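Local coordinates for protein tRNA (uracil(54)-C(5))-methyltransferase (Pyrococcus abyssi, PDB 2JJQ) that methylates C5 of uridine 54 in tRNA, using S-adenosyl-L-methionine as the methyl donor, at residues 280-285 against 301-306; 290-295 against 311-316; 294-299 against 356-361; 381-386 against 419-424. All coordinates share one frame; numbering follows the deposited sequence.

Contact 1 of 4, residues 280-285 against 301-306. With SAH (S-adenosyl-L-homocysteine), chain B.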
# COMPACT_ATOMS: atom_id res chain seq x y z
N ASN A 280 10.80 -2.07 9.30
CA ASN A 280 12.13 -2.05 8.64
C ASN A 280 12.33 -0.75 7.83
O ASN A 280 13.43 -0.23 7.77
CB ASN A 280 12.27 -3.24 7.72
CG ASN A 280 12.44 -4.52 8.48
OD1 ASN A 280 12.84 -4.52 9.67
ND2 ASN A 280 12.18 -5.64 7.83
N LEU A 281 11.26 -0.27 7.22
CA LEU A 281 11.34 0.93 6.35
C LEU A 281 11.70 2.17 7.16
O LEU A 281 12.62 2.91 6.80
CB LEU A 281 9.97 1.09 5.63
CG LEU A 281 9.82 2.30 4.72
CD1 LEU A 281 10.88 2.18 3.64
CD2 LEU A 281 8.39 2.26 4.18
N VAL A 282 11.04 2.40 8.30
CA VAL A 282 11.38 3.60 9.11
C VAL A 282 12.77 3.45 9.72
O VAL A 282 13.48 4.41 9.83
CB VAL A 282 10.34 3.96 10.20
CG1 VAL A 282 9.01 4.28 9.52
CG2 VAL A 282 10.11 2.81 11.21
N ARG A 283 13.15 2.23 10.12
CA ARG A 283 14.50 2.02 10.67
C ARG A 283 15.52 2.32 9.58
O ARG A 283 16.54 2.99 9.85
CB ARG A 283 14.65 0.58 11.13
CG ARG A 283 13.86 0.30 12.39
CD ARG A 283 14.12 -1.20 12.75
NE ARG A 283 13.38 -1.58 13.95
CZ ARG A 283 13.39 -2.83 14.41
NH1 ARG A 283 14.10 -3.77 13.74
NH2 ARG A 283 12.71 -3.14 15.51
N LYS A 284 15.23 1.86 8.35
CA LYS A 284 16.21 2.02 7.26
C LYS A 284 16.39 3.47 6.95
O LYS A 284 17.52 3.90 6.78
CB LYS A 284 15.80 1.29 5.97
CG LYS A 284 16.90 1.35 4.86
CD LYS A 284 18.02 0.31 5.30
CE LYS A 284 19.24 0.27 4.48
NZ LYS A 284 20.21 -0.64 5.22
N VAL A 285 15.28 4.22 6.81
CA VAL A 285 15.38 5.66 6.61
C VAL A 285 16.18 6.33 7.71
O VAL A 285 17.07 7.16 7.41
CB VAL A 285 14.00 6.32 6.42
CG1 VAL A 285 14.12 7.88 6.39
CG2 VAL A 285 13.33 5.73 5.10
N VAL A 301 1.23 11.40 6.56
CA VAL A 301 0.93 11.52 7.99
C VAL A 301 2.20 11.46 8.85
O VAL A 301 2.12 11.48 10.06
CB VAL A 301 0.02 10.39 8.42
CG1 VAL A 301 -1.33 10.44 7.61
CG2 VAL A 301 0.72 9.02 8.29
N GLY A 302 3.38 11.43 8.21
CA GLY A 302 4.63 11.73 8.96
C GLY A 302 5.37 10.47 9.41
O GLY A 302 6.20 10.49 10.34
N THR A 303 5.09 9.38 8.72
CA THR A 303 5.70 8.09 9.03
C THR A 303 7.20 8.25 9.28
O THR A 303 7.70 7.87 10.35
CB THR A 303 5.48 7.08 7.94
OG1 THR A 303 4.12 7.10 7.48
CG2 THR A 303 5.76 5.68 8.54
N PHE A 304 7.91 8.83 8.33
CA PHE A 304 9.37 8.99 8.52
C PHE A 304 9.68 10.09 9.51
O PHE A 304 10.47 9.92 10.41
CB PHE A 304 10.05 9.28 7.17
CG PHE A 304 9.78 8.22 6.15
CD1 PHE A 304 10.00 6.89 6.47
CD2 PHE A 304 9.38 8.54 4.87
CE1 PHE A 304 9.73 5.91 5.56
CE2 PHE A 304 9.12 7.53 3.93
CZ PHE A 304 9.27 6.23 4.28
N GLY A 305 9.07 11.26 9.30
CA GLY A 305 9.40 12.46 10.08
C GLY A 305 9.18 12.28 11.56
O GLY A 305 10.02 12.69 12.37
N ILE A 306 8.11 11.57 11.93
CA ILE A 306 7.80 11.44 13.34
C ILE A 306 8.80 10.47 13.97
O ILE A 306 9.24 10.68 15.10
CB ILE A 306 6.39 10.99 13.54
CG1 ILE A 306 5.43 12.13 13.08
CG2 ILE A 306 6.11 10.67 15.04
CD1 ILE A 306 4.05 11.64 12.83
N SAH B . 5.89 9.38 3.23
CA SAH B . 4.40 9.18 3.25
CB SAH B . 3.89 8.65 1.91
CG SAH B . 4.08 9.63 0.77
SD SAH B . 2.87 9.19 -0.50
C SAH B . 4.08 8.15 4.30
O SAH B . 2.92 7.91 4.69
OXT SAH B . 5.00 7.51 4.78
C5' SAH B . 3.14 10.59 -1.56
C4' SAH B . 2.61 11.87 -0.89
O4' SAH B . 2.65 13.01 -1.79
C3' SAH B . 1.16 11.79 -0.42
O3' SAH B . 1.12 11.96 1.01
C2' SAH B . 0.44 12.93 -1.19
O2' SAH B . -0.56 13.64 -0.45
C1' SAH B . 1.55 13.89 -1.50
N9 SAH B . 1.50 14.64 -2.75
C8 SAH B . 1.01 14.23 -3.95
N7 SAH B . 1.27 15.19 -4.88
C5 SAH B . 1.95 16.18 -4.28
C6 SAH B . 2.54 17.47 -4.68
N6 SAH B . 2.41 17.85 -5.98
N1 SAH B . 3.18 18.20 -3.71
C2 SAH B . 3.29 17.79 -2.43
N3 SAH B . 2.76 16.63 -2.01
C4 SAH B . 2.11 15.81 -2.88

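Contact 2 of 4, residues 290-295 against 311-316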
# COMPACT_ATOMS: atom_id res chain seq x y z
N GLU A 290 21.65 11.78 7.35
CA GLU A 290 22.86 12.33 7.98
C GLU A 290 22.58 13.72 8.53
O GLU A 290 21.80 14.48 7.98
CB GLU A 290 24.03 12.37 6.99
CG GLU A 290 24.55 10.98 6.62
CD GLU A 290 25.77 11.00 5.75
OE1 GLU A 290 26.40 12.07 5.59
OE2 GLU A 290 26.12 9.94 5.20
N GLY A 291 23.28 14.07 9.61
CA GLY A 291 23.18 15.41 10.14
C GLY A 291 22.08 15.53 11.18
O GLY A 291 21.72 14.56 11.81
N GLU A 292 21.54 16.73 11.34
CA GLU A 292 20.53 16.94 12.37
C GLU A 292 19.22 17.46 11.80
O GLU A 292 18.10 17.11 12.27
CB GLU A 292 21.03 17.98 13.37
CG GLU A 292 20.11 18.12 14.53
CD GLU A 292 19.85 16.80 15.30
OE1 GLU A 292 20.65 15.83 15.24
OE2 GLU A 292 18.84 16.77 16.03
N LYS A 293 19.35 18.34 10.80
CA LYS A 293 18.19 19.02 10.14
C LYS A 293 17.63 18.21 8.98
O LYS A 293 18.30 18.04 7.97
CB LYS A 293 18.56 20.42 9.65
CG LYS A 293 18.87 21.38 10.80
CD LYS A 293 19.33 22.72 10.28
CE LYS A 293 19.32 23.70 11.44
NZ LYS A 293 19.82 25.07 11.10
N ILE A 294 16.41 17.70 9.12
CA ILE A 294 15.86 16.78 8.12
C ILE A 294 14.62 17.38 7.54
O ILE A 294 13.80 17.92 8.30
CB ILE A 294 15.42 15.45 8.78
CG1 ILE A 294 16.53 14.84 9.67
CG2 ILE A 294 14.97 14.39 7.75
CD1 ILE A 294 17.84 14.51 8.91
N LEU A 295 14.48 17.31 6.21
CA LEU A 295 13.17 17.60 5.58
C LEU A 295 12.49 16.29 5.18
O LEU A 295 13.09 15.49 4.46
CB LEU A 295 13.32 18.46 4.32
CG LEU A 295 12.11 18.65 3.41
CD1 LEU A 295 11.02 19.38 4.16
CD2 LEU A 295 12.60 19.50 2.24
N ARG A 311 13.78 9.79 17.30
CA ARG A 311 15.22 9.38 17.32
C ARG A 311 16.13 10.60 17.58
O ARG A 311 17.38 10.46 17.73
CB ARG A 311 15.57 8.74 15.97
CG ARG A 311 14.91 7.41 15.72
CD ARG A 311 15.28 6.39 16.79
NE ARG A 311 13.99 5.78 17.02
CZ ARG A 311 13.26 5.75 18.13
NH1 ARG A 311 13.70 6.09 19.34
NH2 ARG A 311 12.08 5.21 17.99
N GLY A 312 15.54 11.79 17.65
CA GLY A 312 16.25 13.01 18.08
C GLY A 312 16.62 14.00 16.97
O GLY A 312 17.31 15.04 17.22
N PHE A 313 16.18 13.73 15.73
CA PHE A 313 16.45 14.67 14.66
C PHE A 313 15.56 15.89 14.74
O PHE A 313 14.49 15.84 15.37
CB PHE A 313 16.24 14.01 13.27
CG PHE A 313 17.26 12.93 12.97
CD1 PHE A 313 18.46 13.23 12.31
CD2 PHE A 313 17.04 11.62 13.38
CE1 PHE A 313 19.41 12.21 12.06
CE2 PHE A 313 17.97 10.61 13.14
CZ PHE A 313 19.16 10.91 12.46
N ASN A 314 16.00 16.95 14.08
CA ASN A 314 15.23 18.16 13.92
C ASN A 314 14.43 18.09 12.58
O ASN A 314 15.02 18.13 11.52
CB ASN A 314 16.25 19.31 13.90
CG ASN A 314 15.62 20.65 13.57
OD1 ASN A 314 14.52 20.72 13.05
ND2 ASN A 314 16.35 21.73 13.83
N VAL A 315 13.11 17.95 12.64
CA VAL A 315 12.38 17.53 11.45
C VAL A 315 11.33 18.56 11.05
O VAL A 315 10.57 19.04 11.90
CB VAL A 315 11.60 16.19 11.71
CG1 VAL A 315 10.77 15.80 10.52
CG2 VAL A 315 12.58 15.08 12.10
N LYS A 316 11.31 18.87 9.76
CA LYS A 316 10.20 19.65 9.19
C LYS A 316 9.66 18.77 8.07
O LYS A 316 10.43 18.20 7.32
CB LYS A 316 10.75 20.93 8.61
CG LYS A 316 11.23 21.93 9.71
CD LYS A 316 11.63 23.24 9.04
CE LYS A 316 11.94 24.34 10.09
NZ LYS A 316 12.81 25.35 9.40

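Contact 3 of 4, residues 294-299 against 356-361. With SAH (S-adenosyl-L-homocysteine), chain B.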
# COMPACT_ATOMS: atom_id res chain seq x y z
N ILE A 294 16.41 17.70 9.12
CA ILE A 294 15.86 16.78 8.12
C ILE A 294 14.62 17.38 7.54
O ILE A 294 13.80 17.92 8.30
CB ILE A 294 15.42 15.45 8.78
CG1 ILE A 294 16.53 14.84 9.67
CG2 ILE A 294 14.97 14.39 7.75
CD1 ILE A 294 17.84 14.51 8.91
N LEU A 295 14.48 17.31 6.21
CA LEU A 295 13.17 17.60 5.58
C LEU A 295 12.49 16.29 5.18
O LEU A 295 13.09 15.49 4.46
CB LEU A 295 13.32 18.46 4.32
CG LEU A 295 12.11 18.65 3.41
CD1 LEU A 295 11.02 19.38 4.16
CD2 LEU A 295 12.60 19.50 2.24
N ASP A 296 11.25 16.09 5.64
CA ASP A 296 10.42 14.93 5.29
C ASP A 296 9.44 15.46 4.21
O ASP A 296 8.30 15.90 4.53
CB ASP A 296 9.70 14.38 6.54
CG ASP A 296 8.88 13.09 6.26
OD1 ASP A 296 9.11 12.48 5.17
OD2 ASP A 296 8.06 12.68 7.15
N MET A 297 9.87 15.39 2.95
CA MET A 297 9.09 15.90 1.82
C MET A 297 8.12 14.81 1.33
O MET A 297 8.51 13.64 1.20
CB MET A 297 10.03 16.42 0.71
CG MET A 297 9.25 17.09 -0.48
SD MET A 297 8.11 18.36 0.12
CE MET A 297 6.95 18.50 -1.24
N TYR A 298 6.89 15.21 1.00
CA TYR A 298 5.79 14.27 0.74
C TYR A 298 5.59 13.42 2.01
O TYR A 298 5.50 12.21 1.94
CB TYR A 298 6.09 13.37 -0.44
CG TYR A 298 6.58 14.08 -1.70
CD1 TYR A 298 5.68 14.68 -2.58
CD2 TYR A 298 7.94 14.07 -2.05
CE1 TYR A 298 6.12 15.31 -3.73
CE2 TYR A 298 8.37 14.65 -3.22
CZ TYR A 298 7.45 15.27 -4.05
OH TYR A 298 7.92 15.83 -5.21
N SER A 299 5.47 14.09 3.15
CA SER A 299 5.48 13.38 4.48
C SER A 299 4.27 12.52 4.70
O SER A 299 4.25 11.66 5.59
CB SER A 299 5.54 14.39 5.62
OG SER A 299 4.34 15.17 5.65
N THR A 356 19.68 16.62 5.40
CA THR A 356 19.17 15.54 4.60
C THR A 356 17.79 15.88 4.13
O THR A 356 17.02 16.45 4.89
CB THR A 356 19.09 14.21 5.42
OG1 THR A 356 20.41 13.77 5.70
CG2 THR A 356 18.43 13.09 4.61
N VAL A 357 17.46 15.55 2.87
CA VAL A 357 16.10 15.73 2.42
C VAL A 357 15.56 14.33 2.07
O VAL A 357 16.14 13.63 1.25
CB VAL A 357 16.00 16.67 1.16
CG1 VAL A 357 14.59 16.64 0.59
CG2 VAL A 357 16.36 18.12 1.51
N ILE A 358 14.41 13.96 2.63
CA ILE A 358 13.76 12.68 2.28
C ILE A 358 12.66 12.99 1.32
O ILE A 358 11.88 13.92 1.57
CB ILE A 358 13.10 12.07 3.51
CG1 ILE A 358 14.17 11.89 4.59
CG2 ILE A 358 12.44 10.71 3.16
CD1 ILE A 358 13.53 11.55 5.94
N VAL A 359 12.59 12.25 0.23
CA VAL A 359 11.44 12.42 -0.68
C VAL A 359 10.74 11.10 -0.91
O VAL A 359 11.39 10.10 -1.15
CB VAL A 359 11.87 13.03 -2.04
CG1 VAL A 359 12.36 14.49 -1.84
CG2 VAL A 359 12.91 12.20 -2.75
N ASP A 360 9.40 11.11 -0.83
CA ASP A 360 8.60 9.90 -1.05
C ASP A 360 7.49 10.32 -1.99
O ASP A 360 6.36 10.43 -1.57
CB ASP A 360 8.00 9.42 0.30
CG ASP A 360 7.42 8.01 0.22
OD1 ASP A 360 7.40 7.45 -0.90
OD2 ASP A 360 6.95 7.50 1.29
N PRO A 361 7.82 10.62 -3.24
CA PRO A 361 6.86 11.28 -4.12
C PRO A 361 5.69 10.42 -4.54
O PRO A 361 5.74 9.20 -4.34
CB PRO A 361 7.70 11.62 -5.37
CG PRO A 361 8.83 10.63 -5.39
CD PRO A 361 9.13 10.42 -3.89
N SAH B . 5.89 9.38 3.23
CA SAH B . 4.40 9.18 3.25
CB SAH B . 3.89 8.65 1.91
CG SAH B . 4.08 9.63 0.77
SD SAH B . 2.87 9.19 -0.50
C SAH B . 4.08 8.15 4.30
O SAH B . 2.92 7.91 4.69
OXT SAH B . 5.00 7.51 4.78
C5' SAH B . 3.14 10.59 -1.56
C4' SAH B . 2.61 11.87 -0.89
O4' SAH B . 2.65 13.01 -1.79
C3' SAH B . 1.16 11.79 -0.42
O3' SAH B . 1.12 11.96 1.01
C2' SAH B . 0.44 12.93 -1.19
O2' SAH B . -0.56 13.64 -0.45
C1' SAH B . 1.55 13.89 -1.50
N9 SAH B . 1.50 14.64 -2.75
C8 SAH B . 1.01 14.23 -3.95
N7 SAH B . 1.27 15.19 -4.88
C5 SAH B . 1.95 16.18 -4.28
C6 SAH B . 2.54 17.47 -4.68
N6 SAH B . 2.41 17.85 -5.98
N1 SAH B . 3.18 18.20 -3.71
C2 SAH B . 3.29 17.79 -2.43
N3 SAH B . 2.76 16.63 -2.01
C4 SAH B . 2.11 15.81 -2.88

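Contact 4 of 4, residues 381-386 against 419-424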
# COMPACT_ATOMS: atom_id res chain seq x y z
N VAL A 381 22.68 14.93 1.75
CA VAL A 381 22.10 13.62 1.53
C VAL A 381 20.65 13.76 1.05
O VAL A 381 19.88 14.56 1.59
CB VAL A 381 22.14 12.72 2.79
CG1 VAL A 381 21.39 11.36 2.49
CG2 VAL A 381 23.59 12.42 3.19
N ILE A 382 20.30 13.02 0.01
CA ILE A 382 18.90 12.83 -0.31
C ILE A 382 18.53 11.38 -0.06
O ILE A 382 19.23 10.46 -0.52
CB ILE A 382 18.56 13.22 -1.80
CG1 ILE A 382 18.79 14.71 -1.99
CG2 ILE A 382 17.12 12.82 -2.08
CD1 ILE A 382 18.78 15.15 -3.51
N VAL A 383 17.41 11.14 0.63
CA VAL A 383 16.91 9.75 0.75
C VAL A 383 15.62 9.66 -0.06
O VAL A 383 14.68 10.36 0.22
CB VAL A 383 16.62 9.33 2.27
CG1 VAL A 383 16.00 7.92 2.32
CG2 VAL A 383 17.90 9.39 3.11
N TYR A 384 15.59 8.81 -1.08
CA TYR A 384 14.49 8.75 -2.01
C TYR A 384 13.80 7.40 -1.77
O TYR A 384 14.44 6.36 -1.89
CB TYR A 384 15.02 8.88 -3.44
CG TYR A 384 13.99 9.09 -4.56
CD1 TYR A 384 14.27 9.95 -5.65
CD2 TYR A 384 12.74 8.47 -4.53
CE1 TYR A 384 13.36 10.14 -6.72
CE2 TYR A 384 11.82 8.64 -5.61
CZ TYR A 384 12.14 9.50 -6.68
OH TYR A 384 11.22 9.65 -7.71
N VAL A 385 12.53 7.43 -1.38
CA VAL A 385 11.73 6.22 -1.18
C VAL A 385 10.71 6.15 -2.29
O VAL A 385 10.07 7.15 -2.61
CB VAL A 385 11.01 6.34 0.19
CG1 VAL A 385 10.07 5.18 0.45
CG2 VAL A 385 12.05 6.48 1.31
N SER A 386 10.57 4.98 -2.91
CA SER A 386 9.74 4.86 -4.12
C SER A 386 9.24 3.44 -4.28
O SER A 386 10.03 2.51 -4.14
CB SER A 386 10.57 5.19 -5.37
OG SER A 386 9.82 5.10 -6.58
N GLU A 419 9.23 -1.73 -2.66
CA GLU A 419 9.56 -0.40 -2.14
C GLU A 419 11.07 -0.17 -2.10
O GLU A 419 11.77 -0.81 -1.35
CB GLU A 419 9.03 -0.24 -0.74
CG GLU A 419 9.25 1.15 -0.16
CD GLU A 419 8.09 2.09 -0.44
OE1 GLU A 419 7.37 1.84 -1.43
OE2 GLU A 419 7.87 3.02 0.36
N LEU A 420 11.58 0.80 -2.83
CA LEU A 420 13.04 1.01 -2.85
C LEU A 420 13.34 2.12 -1.86
O LEU A 420 12.52 3.03 -1.67
CB LEU A 420 13.45 1.55 -4.21
CG LEU A 420 13.59 0.61 -5.36
CD1 LEU A 420 13.72 1.57 -6.59
CD2 LEU A 420 14.91 -0.13 -5.11
N VAL A 421 14.55 2.09 -1.27
CA VAL A 421 14.96 3.19 -0.39
C VAL A 421 16.39 3.44 -0.84
O VAL A 421 17.26 2.56 -0.71
CB VAL A 421 14.91 2.82 1.14
CG1 VAL A 421 15.34 4.02 1.98
CG2 VAL A 421 13.51 2.30 1.55
N ALA A 422 16.64 4.64 -1.38
CA ALA A 422 17.96 4.96 -1.87
C ALA A 422 18.56 6.18 -1.16
O ALA A 422 17.87 7.19 -0.97
CB ALA A 422 17.91 5.22 -3.37
N LYS A 423 19.83 6.06 -0.77
CA LYS A 423 20.57 7.18 -0.25
C LYS A 423 21.45 7.75 -1.39
O LYS A 423 22.28 7.02 -1.96
CB LYS A 423 21.47 6.70 0.88
CG LYS A 423 22.31 7.82 1.44
CD LYS A 423 23.17 7.28 2.53
CE LYS A 423 23.85 8.42 3.25
NZ LYS A 423 24.38 8.00 4.57
N LEU A 424 21.26 9.02 -1.68
CA LEU A 424 21.91 9.72 -2.81
C LEU A 424 22.84 10.77 -2.23
O LEU A 424 22.43 11.51 -1.30
CB LEU A 424 20.86 10.46 -3.65
CG LEU A 424 19.65 9.63 -4.07
CD1 LEU A 424 18.70 10.51 -4.91
CD2 LEU A 424 20.15 8.37 -4.78

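Contact 1 of 4, residues 280-285 against 301-306
The F304 ring leans on L281, V282 and V285, and so joins helix 275-288 to helix 303-310. Both helices belong to the class I-like SAM-dependent methyltransferase domain. Helix 303-310 starts at the glycine-rich turn after strand 293-297, with G302 as its N-cap residue.

The contact between the helices is apolar. V285 CG2 sits over one face of the F304 ring in a CH-pi contact, 4.1 Å from the ring centroid and 29° off the normal. L281 meets the same ring at its edge, with CG in the ring plane and 3.7 Å from F304 CE1. The leucine reaches it because its CG is anti to the backbone N (chi1 178°), which carries the branch toward the phenylalanine. V282 CG1 comes at F304 obliquely and packs more closely on T303, 3.7 Å from T303 CG2. L281 also touches E419 and V421 of strand 419-424.

The remaining contacts go to the bound S-adenosyl-L-homocysteine, and one is a hydrogen bond. Its OXT lies over the F304 face opposite V285, so the ring has a methyl group over one face and a ligand carboxylate oxygen over the other. The ligand amino N is 3.8 Å from F304 CE2. The two branches of T303 divide the work: CG2 faces V282, and the hydroxyl turns to the ligand. T303 OG1 donates a hydrogen bond of 2.9 Å to SAH OXT.

Contact 2 of 4, residues 290-295 against 311-316
I294 CG1 (chi1 -51°) and F313 CG (chi1 -67°) each lie anti to their own carbonyl carbon, and these torsions turn the two groups toward each other. This brings I294 CG1 to 3.6 Å from F313 CD1, in an oblique approach. Two backbone oxygens lie at the edge of the F313 ring. E292 O lies in the ring plane, and G291 O is 3.3 Å from F313 CE1. L308 of helix 303-310 touches both I294 and F313.

Strands 293-297 and 314-319 are neighbours in the central sheet. With helix 303-310 between them they form a beta-alpha-beta crossover of the Rossmann-like domain. The pairing is parallel. N314 N donates to E292 O, and N314 O accepts from I294 N at 2.8 Å. Then I294 O takes K316 N at 3.0 Å, so I294 is gripped through both its N-H and its carbonyl.

On the face opposite I294 and V315, K293 and N314 run side by side in the same direction, with K293 CG 4.0 Å from N314 ND2. L295 CD1 rests 3.4 Å from K316 O. Helix 303-310 ends in a Schellman motif, in which G312 has positive phi and leads the chain into F313.

Contact 3 of 4, residues 294-299 against 356-361
Y298 and D360 grip the amino group of S-adenosyl-L-homocysteine together. SAH N donates to D360 OD2 at 2.9 Å and to Y298 O at 3.1 Å. D360 CG is anti to the backbone N (chi1 -167°), which swings the carboxylate to the ligand.

The Y298 ring is packed on both faces. P361 CA sits over one face in a CH-pi contact, 3.6 Å from the ring centroid and only 11° off the normal. M297 CE lies over the centre of the opposite face, and also comes 3.9 Å from SAH C2. V359 CB meets the ring edge, and on the ligand side C4 of the adenine lies in the ring plane. P361 and M297 on opposite faces limit the tilt of the ring. Its hydroxyl is hydrogen-bonded to D346.

These residues stand at the C-terminal ends of two adjacent parallel strands, 293-297 and 356-359. This is where Rossmann-like methyltransferases bind their cofactor. L295 is bonded to strand 356-359 through both its N-H and its carbonyl: its N donates to T356 O, and its O accepts I358 N at 2.7 Å. M297 N then donates to I358 O. The last rung, D360 N to M297 O, is weak at 3.4 Å as the strands part.

Further out, I294 CG2 packs on I358 CD1, and I294 CD1 on T356 CB. L295 lies alongside V357 on the other face. D296 points to the I358 face, where its OD2 accepts the backbone N-H of G305 in helix 303-310.

Contact 4 of 4, residues 381-386 against 419-424
Strands 381-386 and 419-424 are joined by six backbone hydrogen bonds. They form an antiparallel pair within the otherwise largely parallel sheet of the methyltransferase domain. The bonds come as three reciprocal pairs: I382 with L424, Y384 with A422, and S386 with L420. Among the shortest are L424 N to I382 O and L420 N to S386 O, both 2.7 Å. The second is nearly straight, at 173°. V383 with K423 and V385 with V421 are the non-hydrogen-bonded pairs between them.

K423 leaves this ladder with an extended chain. Its NZ forms a salt bridge with E290, while its CG packs 3.8 Å from V381 CG1.

Beyond the polar contacts, one face carries V383, V385, V421 and K423. V421 CG1 is 4.0 Å from V383 CG1 and slightly farther from V385 CG2. Helix 275-288 touches this face through L281 and L288. The other face carries I382, Y384, S386, L420, A422 and L424. L424 CD1 packs against I382 CG2 at 4.0 Å, and helix 389-398 lies over S386, L420 and A422.

E419, the predicted proton acceptor, opens strand 419-424. Its side chain touches that of C387, the predicted nucleophile, which directly follows strand 381-386. The E419 chain is bent at chi2 (90°), which turns its carboxylate back over V385: E419 OE2 lies 3.1 Å from V385 CG1.

Overall arrangement
From the N-terminal side, helix 275-288 comes first and strand 293-297 follows. Contact 1 closes the loop from that helix to helix 303-310. Contact 2 opens inside this loop and ends at strand 314-319, so the two cross. Contact 3 starts from the same strand as contact 2 but spans 56 intervening residues to strand 356-359; it also crosses contact 1. Contact 4 follows in series, bringing strand 419-424 back to strand 381-386. Contacts 2, 3 and 4 lie in one sheet, with V383 bonding to V357 and V359 between contacts 3 and 4. Contact 1 packs on that sheet, and contacts 1 and 3 both touch the ligand.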